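PDB 4DUN: putative phenazine biosynthesis PhzC/PhzF protein from Clostridium difficile, which is probably an isomerase of the PhzF family, although its substrate is not established. Local coordinates for residues I8-A13 / S229-I234; P121-L126 / D140-R145; I134-S139 / L149-E154. All coordinates share one frame; numbering follows the deposited sequence. Where two conformers were deposited one is given.

How the contacts relate
Contact 1 lies closest to the centre of the chain and near the predicted active site; it is partly buried, as is contact 3, whereas contact 2 is a surface contact. Contacts 2 and 3, about 13 Å apart between centres, share a hairpin: 140-145 supplies its first strand, and 149-154 carries the end of the second strand and the way out of it. They touch directly, with L126 packing on I134 and V141 on L149. Contact 1 is held by polar groups, namely a salt bridge, a weak backbone bond and a water. Contact 2 is regular antiparallel pairing with two carboxylates close together at the surface; contact 3 relies on leucine packing and one backbone bond.

Contact 1: residues I8-A13 / S229-I234; sequences IVDSFA and SNRGGI
F12 and I234 meet through backbone atoms, with the F12 ring edge touching I234 O. The F12 carbonyl is the common point: I234 N reaches F12 O at 3.5 Å, nearly straight but a weak hydrogen bond, and G233 CA lies 3.6 Å from the same F12 O in a C-H...O contact. A water donates to F12 O at 3.0 Å and more weakly to G232 O, so the carbonyl gathers several modest partners instead of one strong bond. F12 has positive phi, a turn taken just as the strand ends. Its CG lies anti to the carbonyl carbon (chi1 -63°), and although CB faces 229-234 the ring leads off; I234 O lies near the ring plane, 3.6 Å from F12 CD2.

R231 makes the second link. A bend at chi3 (61°) brings its guanidinium to D10, and R231 NH2 forms a salt bridge with D10 OD1 at 3.2 Å. Only R231 NH2 meets the carboxylate, whose plane stands 77° from the guanidinium, so there is no two-nitrogen pairing. Each group is also held elsewhere: R231 NE binds G19 O, R231 NH2 binds K18 O and E42 of the second subunit, and D10 OD2 accepts from F17 N. At the start of 229-234, S229 OG accepts from G232 N in an ST motif.

The F12 side chain is about 5 Å from a bound sulfate, probably from the crystallisation liquor, and about 11 Å from that of E47, the predicted active-site residue, consistent with a position by the interdomain cleft of a PhzF fold. Strand 4-11 runs here between strands 20-27 and 244-259, with helix 73-87 against V9 and F12, while strand 233-239 joins 222-227 to 244-259.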
# COMPACT_ATOMS: atom_id res chain seq x y z
N ILE A 8 -9.52 9.50 2.21
CA ILE A 8 -9.17 8.54 1.16
C ILE A 8 -10.27 8.65 0.12
O ILE A 8 -11.44 8.43 0.45
CB ILE A 8 -8.96 7.08 1.63
CG1 ILE A 8 -7.82 6.98 2.66
CG2 ILE A 8 -8.70 6.18 0.39
CD1 ILE A 8 -7.74 5.59 3.38
N VAL A 9 -9.91 9.01 -1.10
CA VAL A 9 -10.86 9.29 -2.18
C VAL A 9 -10.50 8.49 -3.42
O VAL A 9 -9.33 8.45 -3.80
CB VAL A 9 -10.83 10.82 -2.50
CG1 VAL A 9 -11.70 11.19 -3.72
CG2 VAL A 9 -11.23 11.66 -1.28
N ASP A 10 -11.53 7.93 -4.09
CA ASP A 10 -11.37 7.23 -5.38
C ASP A 10 -11.69 8.20 -6.51
O ASP A 10 -12.83 8.67 -6.60
CB ASP A 10 -12.30 5.99 -5.43
CG ASP A 10 -11.97 4.94 -4.37
OD1 ASP A 10 -10.84 5.00 -3.81
OD2 ASP A 10 -12.84 4.11 -4.07
N SER A 11 -10.70 8.50 -7.37
CA SER A 11 -10.86 9.43 -8.50
C SER A 11 -11.29 8.70 -9.75
O SER A 11 -10.85 7.57 -9.97
CB SER A 11 -9.57 10.19 -8.76
OG SER A 11 -9.23 10.95 -7.62
N PHE A 12 -12.13 9.35 -10.58
CA PHE A 12 -12.71 8.76 -11.82
C PHE A 12 -13.50 7.47 -11.45
O PHE A 12 -13.42 6.46 -12.15
CB PHE A 12 -11.62 8.46 -12.88
CG PHE A 12 -10.89 9.68 -13.39
CD1 PHE A 12 -9.62 10.00 -12.92
CD2 PHE A 12 -11.47 10.49 -14.36
CE1 PHE A 12 -8.94 11.14 -13.40
CE2 PHE A 12 -10.78 11.61 -14.86
CZ PHE A 12 -9.53 11.93 -14.37
N ALA A 13 -14.20 7.51 -10.31
CA ALA A 13 -14.95 6.37 -9.81
C ALA A 13 -16.40 6.73 -9.64
O ALA A 13 -16.70 7.76 -9.03
CB ALA A 13 -14.38 5.88 -8.48
N SER A 229 -8.69 -1.14 -16.25
CA SER A 229 -7.84 -1.68 -15.19
C SER A 229 -8.73 -2.55 -14.30
O SER A 229 -9.96 -2.50 -14.46
CB SER A 229 -7.23 -0.53 -14.39
OG SER A 229 -8.28 0.29 -13.89
N ASN A 230 -8.14 -3.28 -13.35
CA ASN A 230 -8.86 -4.12 -12.37
C ASN A 230 -9.94 -3.27 -11.67
O ASN A 230 -11.10 -3.66 -11.64
CB ASN A 230 -7.85 -4.68 -11.35
CG ASN A 230 -8.43 -5.62 -10.32
OD1 ASN A 230 -9.41 -6.34 -10.56
ND2 ASN A 230 -7.83 -5.63 -9.14
N ARG A 231 -9.55 -2.09 -11.18
CA ARG A 231 -10.47 -1.17 -10.49
C ARG A 231 -11.42 -0.50 -11.49
O ARG A 231 -12.62 -0.42 -11.23
CB ARG A 231 -9.68 -0.13 -9.68
CG ARG A 231 -8.90 -0.76 -8.50
CD ARG A 231 -8.10 0.28 -7.74
NE ARG A 231 -8.96 1.31 -7.16
CZ ARG A 231 -9.38 1.35 -5.89
NH1 ARG A 231 -8.97 0.43 -5.02
NH2 ARG A 231 -10.18 2.32 -5.49
N GLY A 232 -10.87 -0.07 -12.62
CA GLY A 232 -11.62 0.54 -13.72
C GLY A 232 -11.92 2.00 -13.54
O GLY A 232 -12.16 2.47 -12.42
N GLY A 233 -11.91 2.73 -14.64
CA GLY A 233 -12.22 4.15 -14.60
C GLY A 233 -13.08 4.59 -15.75
O GLY A 233 -13.09 3.96 -16.80
N ILE A 234 -13.85 5.66 -15.53
CA ILE A 234 -14.69 6.28 -16.55
C ILE A 234 -14.22 7.71 -16.68
O ILE A 234 -14.09 8.41 -15.67
CB ILE A 234 -16.20 6.17 -16.23
CG1 ILE A 234 -16.68 4.68 -16.18
CG2 ILE A 234 -17.03 7.01 -17.21
CD1 ILE A 234 -16.67 3.89 -17.58
O HOH W 1 -15.16 3.99 -12.32

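Contact 2: residues P121-L126 / D140-R145; sequences PIEIEL and DVYSSR
The Y142 ring has E123 laid over one face and the P121 carbonyl at its edge. E123 CB stands 4.1 Å from the ring centroid, 27° off the normal, a CH-pi contact; CA lies over the same face, and CG sits toward the rim. With CG anti to the backbone N (chi1 -170°) and the chain extended beyond it, E123 runs on past the phenol, its carboxylate nearly parallel to the ring. P121 O approaches Y142 CD2 at 3.8 Å, and the proline CB packs against Y142 CB. Elsewhere in the chain the Y142 ring meets that of Y213.

Past the ring, E123 OE2 comes 2.9 Å from D140 OD1, two acceptors on carboxylates turned steeply to one another. That closeness would probably favour a proton on one of them. A water that accepts a hydrogen bond from V141 N lies by E123 OE2 and I124 O.

The backbone carrying these side chains is a short antiparallel pairing of strands 122-123 and 140-143, whose connection contains helix 128-133. I122 and S143 form a hydrogen-bonded pair, with I122 N to S143 O at 3.1 Å and S143 N to I122 O at 2.7 Å; E123 and Y142 follow as a non-hydrogen-bonded pair, and I124 N then donates to V141 O at 3.0 Å.

On the face that carries S143, I124 CG2 touches S143 CB, and S143 OG is hydrogen-bonded to W173 NE1. V141 CG1 touches both I124 CG1, at 3.8 Å, and L126 CG, the leucine crossing the valine at about a right angle.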
# COMPACT_ATOMS: atom_id res chain seq x y z
N PRO A 121 -1.05 12.24 -31.44
CA PRO A 121 0.20 11.48 -31.55
C PRO A 121 0.53 11.21 -33.01
O PRO A 121 -0.34 11.36 -33.86
CB PRO A 121 -0.10 10.18 -30.80
CG PRO A 121 -1.58 9.96 -31.01
CD PRO A 121 -2.18 11.36 -31.01
N ILE A 122 1.77 10.81 -33.27
CA ILE A 122 2.26 10.55 -34.62
C ILE A 122 2.42 9.05 -34.82
O ILE A 122 3.03 8.38 -33.97
CB ILE A 122 3.59 11.32 -34.88
CG1 ILE A 122 3.34 12.86 -34.91
CG2 ILE A 122 4.28 10.82 -36.18
CD1 ILE A 122 4.56 13.71 -35.17
N GLU A 123 1.94 8.55 -35.98
CA GLU A 123 2.08 7.14 -36.36
C GLU A 123 3.55 6.80 -36.59
O GLU A 123 4.25 7.55 -37.27
CB GLU A 123 1.26 6.83 -37.63
CG GLU A 123 1.15 5.34 -37.95
CD GLU A 123 0.20 4.99 -39.08
OE1 GLU A 123 -0.18 5.88 -39.87
OE2 GLU A 123 -0.14 3.79 -39.19
N ILE A 124 4.02 5.68 -36.03
CA ILE A 124 5.42 5.27 -36.21
C ILE A 124 5.47 3.79 -36.62
O ILE A 124 4.46 3.08 -36.54
CB ILE A 124 6.31 5.53 -34.96
CG1 ILE A 124 5.80 4.75 -33.70
CG2 ILE A 124 6.50 7.03 -34.68
CD1 ILE A 124 6.84 4.51 -32.57
N GLU A 125 6.65 3.35 -37.02
CA GLU A 125 6.95 1.96 -37.33
C GLU A 125 7.96 1.49 -36.30
O GLU A 125 9.02 2.10 -36.17
CB GLU A 125 7.50 1.81 -38.76
CG GLU A 125 6.43 1.79 -39.83
CD GLU A 125 6.92 2.05 -41.24
OE1 GLU A 125 6.07 2.37 -42.10
OE2 GLU A 125 8.15 1.97 -41.49
N LEU A 126 7.62 0.44 -35.55
CA LEU A 126 8.55 -0.11 -34.57
C LEU A 126 9.61 -0.94 -35.26
O LEU A 126 9.30 -1.63 -36.24
CB LEU A 126 7.84 -0.99 -33.53
CG LEU A 126 6.82 -0.32 -32.61
CD1 LEU A 126 6.14 -1.35 -31.76
CD2 LEU A 126 7.47 0.73 -31.71
N ASP A 140 -2.07 -0.68 -35.39
CA ASP A 140 -1.26 0.53 -35.63
C ASP A 140 -0.48 0.90 -34.37
O ASP A 140 -0.84 0.49 -33.26
CB ASP A 140 -2.17 1.71 -36.05
CG ASP A 140 -2.76 1.60 -37.45
OD1 ASP A 140 -1.99 1.69 -38.44
OD2 ASP A 140 -4.00 1.46 -37.56
N VAL A 141 0.58 1.69 -34.54
CA VAL A 141 1.44 2.16 -33.45
C VAL A 141 1.57 3.68 -33.56
O VAL A 141 1.89 4.18 -34.64
CB VAL A 141 2.84 1.46 -33.45
CG1 VAL A 141 3.71 1.96 -32.31
CG2 VAL A 141 2.71 -0.07 -33.38
N TYR A 142 1.31 4.41 -32.46
CA TYR A 142 1.42 5.88 -32.40
C TYR A 142 2.38 6.27 -31.29
O TYR A 142 2.63 5.50 -30.35
CB TYR A 142 0.05 6.55 -32.23
CG TYR A 142 -0.77 6.51 -33.49
CD1 TYR A 142 -1.45 5.34 -33.87
CD2 TYR A 142 -0.88 7.62 -34.32
CE1 TYR A 142 -2.17 5.27 -35.06
CE2 TYR A 142 -1.63 7.57 -35.50
CZ TYR A 142 -2.26 6.40 -35.87
OH TYR A 142 -3.00 6.35 -37.03
N SER A 143 2.97 7.47 -31.41
CA SER A 143 3.99 7.88 -30.47
C SER A 143 3.78 9.28 -29.95
O SER A 143 3.42 10.19 -30.71
CB SER A 143 5.36 7.78 -31.14
OG SER A 143 6.44 8.18 -30.31
N SER A 144 4.04 9.47 -28.65
CA SER A 144 4.00 10.74 -27.92
C SER A 144 4.88 10.56 -26.68
O SER A 144 5.90 9.87 -26.79
CB SER A 144 2.56 11.14 -27.57
OG SER A 144 2.49 12.41 -26.92
N ARG A 145 4.51 11.11 -25.51
CA ARG A 145 5.25 10.90 -24.25
C ARG A 145 5.24 9.38 -23.97
O ARG A 145 6.25 8.78 -23.60
CB ARG A 145 4.59 11.68 -23.11
CG ARG A 145 5.25 11.47 -21.74
CD ARG A 145 4.34 11.87 -20.60
NE ARG A 145 3.18 10.98 -20.48
CZ ARG A 145 2.16 11.20 -19.66
NH1 ARG A 145 1.13 10.36 -19.63
NH2 ARG A 145 2.16 12.26 -18.86
O HOH W 2 1.67 2.05 -37.17

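Contact 3: residues I134-S139 / L149-E154; sequences IGCVPS and LLLNSE
L149 brings its CD1 branch against both I134 and C136, touching I134 CB and C136 SG, each at 3.8 Å. I134 and L149 lie obliquely across one another, and the second methyl, L149 CD2, meets I134 CG2. C136 holds its sulfur between the backbone N and the carbonyl carbon (chi1 65°), which tips SG inward, where it also finds L151 CD2 at 3.9 Å. One thiol thus bridges two leucines that leave their backbone on different sides: L149 sets out toward 134-139, whereas L151 starts away from it and brings only its CD2 end back. That same methyl lies beside P138 CA. P138 turns its ring toward 149-154, with CB 3.3 Å from L150 O and, farther off, facing L149 CB.

The setting is the open end of a beta-hairpin. Residues 134-139 lead from helix 128-133 into strand 140-143, while 149-154 finishes the returning strand 147-150 and moves on to helix 154-159, whose N-cap is S153. G135, with positive phi, turns the chain out of the first helix, and I134 O is hydrogen-bonded to Y160 OH. L149 and L151 also pack on I178 of strand 176-181; the backbone of that strand bonds to L149 through I177 and T179 and to L151 through T179.

S139 N donates to L150 O at 2.7 Å, approaching nearly end-on to the carbonyl. L150 CD2 lies alongside S139 CB, 3.9 Å away. The S139 hydroxyl is less certain, as the residue has two conformers: OG stands above the plane of the N152 side-chain amide, and its 2.5 Å separation from N152 OD1 makes that hydrogen bond doubtful. A water donates to V137 O at 2.9 Å and accepts weakly from N152 N, which also donates to E156 OE1.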
# COMPACT_ATOMS: atom_id res chain seq x y z
N ILE A 134 6.77 -5.42 -27.21
CA ILE A 134 5.41 -4.95 -26.90
C ILE A 134 4.43 -6.07 -26.48
O ILE A 134 3.40 -5.76 -25.87
CB ILE A 134 4.80 -4.08 -28.03
CG1 ILE A 134 4.77 -4.83 -29.39
CG2 ILE A 134 5.54 -2.72 -28.11
CD1 ILE A 134 3.95 -4.13 -30.45
N GLY A 135 4.75 -7.32 -26.78
CA GLY A 135 3.95 -8.48 -26.37
C GLY A 135 2.56 -8.57 -26.96
O GLY A 135 1.63 -9.03 -26.28
N CYS A 136 2.39 -8.09 -28.21
CA CYS A 136 1.14 -8.12 -28.96
C CYS A 136 1.43 -7.74 -30.40
O CYS A 136 2.54 -7.32 -30.71
CB CYS A 136 0.08 -7.20 -28.33
SG CYS A 136 0.52 -5.44 -28.37
N VAL A 137 0.44 -7.92 -31.29
CA VAL A 137 0.53 -7.51 -32.69
C VAL A 137 -0.57 -6.46 -32.89
O VAL A 137 -1.74 -6.79 -33.14
CB VAL A 137 0.49 -8.65 -33.74
CG1 VAL A 137 0.66 -8.08 -35.15
CG2 VAL A 137 1.57 -9.69 -33.46
N PRO A 138 -0.22 -5.17 -32.75
CA PRO A 138 -1.23 -4.11 -32.88
C PRO A 138 -1.61 -3.81 -34.33
O PRO A 138 -0.86 -4.14 -35.24
CB PRO A 138 -0.56 -2.90 -32.22
CG PRO A 138 0.89 -3.13 -32.37
CD PRO A 138 1.11 -4.62 -32.41
N SER A 139 -2.79 -3.19 -34.53
CA SER A 139 -3.25 -2.76 -35.85
C SER A 139 -2.38 -1.59 -36.32
O SER A 139 -1.99 -1.54 -37.49
CB SER A 139 -4.72 -2.33 -35.80
OG SER A 139 -5.51 -3.25 -35.07
N LEU A 149 -0.52 1.68 -28.54
CA LEU A 149 -0.75 0.47 -29.33
C LEU A 149 -2.22 0.30 -29.60
O LEU A 149 -3.01 0.08 -28.66
CB LEU A 149 -0.18 -0.79 -28.63
CG LEU A 149 1.30 -0.71 -28.13
CD1 LEU A 149 1.69 -1.96 -27.34
CD2 LEU A 149 2.27 -0.46 -29.29
N LEU A 150 -2.60 0.43 -30.86
CA LEU A 150 -3.99 0.25 -31.25
C LEU A 150 -4.26 -1.24 -31.42
O LEU A 150 -3.67 -1.88 -32.30
CB LEU A 150 -4.34 1.04 -32.54
CG LEU A 150 -5.74 0.78 -33.11
CD1 LEU A 150 -6.84 1.41 -32.24
CD2 LEU A 150 -5.85 1.23 -34.54
N LEU A 151 -5.16 -1.79 -30.60
CA LEU A 151 -5.53 -3.20 -30.71
C LEU A 151 -6.83 -3.32 -31.51
O LEU A 151 -7.47 -2.32 -31.77
CB LEU A 151 -5.62 -3.88 -29.34
CG LEU A 151 -4.35 -3.81 -28.44
CD1 LEU A 151 -4.52 -4.70 -27.20
CD2 LEU A 151 -3.07 -4.23 -29.18
N ASN A 152 -7.18 -4.54 -31.95
CA ASN A 152 -8.32 -4.77 -32.84
C ASN A 152 -9.69 -4.84 -32.16
O ASN A 152 -10.70 -4.85 -32.86
CB ASN A 152 -8.07 -6.03 -33.67
CG ASN A 152 -7.06 -5.81 -34.76
OD1 ASN A 152 -7.25 -5.00 -35.67
ND2 ASN A 152 -5.95 -6.53 -34.70
N SER A 153 -9.74 -4.90 -30.82
CA SER A 153 -11.03 -4.96 -30.10
C SER A 153 -10.87 -4.66 -28.62
O SER A 153 -9.77 -4.76 -28.09
CB SER A 153 -11.65 -6.36 -30.23
OG SER A 153 -10.91 -7.32 -29.48
N GLU A 154 -11.98 -4.39 -27.93
CA GLU A 154 -12.00 -4.22 -26.49
C GLU A 154 -11.55 -5.54 -25.83
O GLU A 154 -10.75 -5.50 -24.89
CB GLU A 154 -13.41 -3.82 -26.03
CG GLU A 154 -13.54 -3.73 -24.52
CD GLU A 154 -14.86 -3.19 -24.03
OE1 GLU A 154 -15.63 -3.97 -23.42
OE2 GLU A 154 -15.13 -1.99 -24.23
O HOH W 3 -4.43 -6.16 -32.44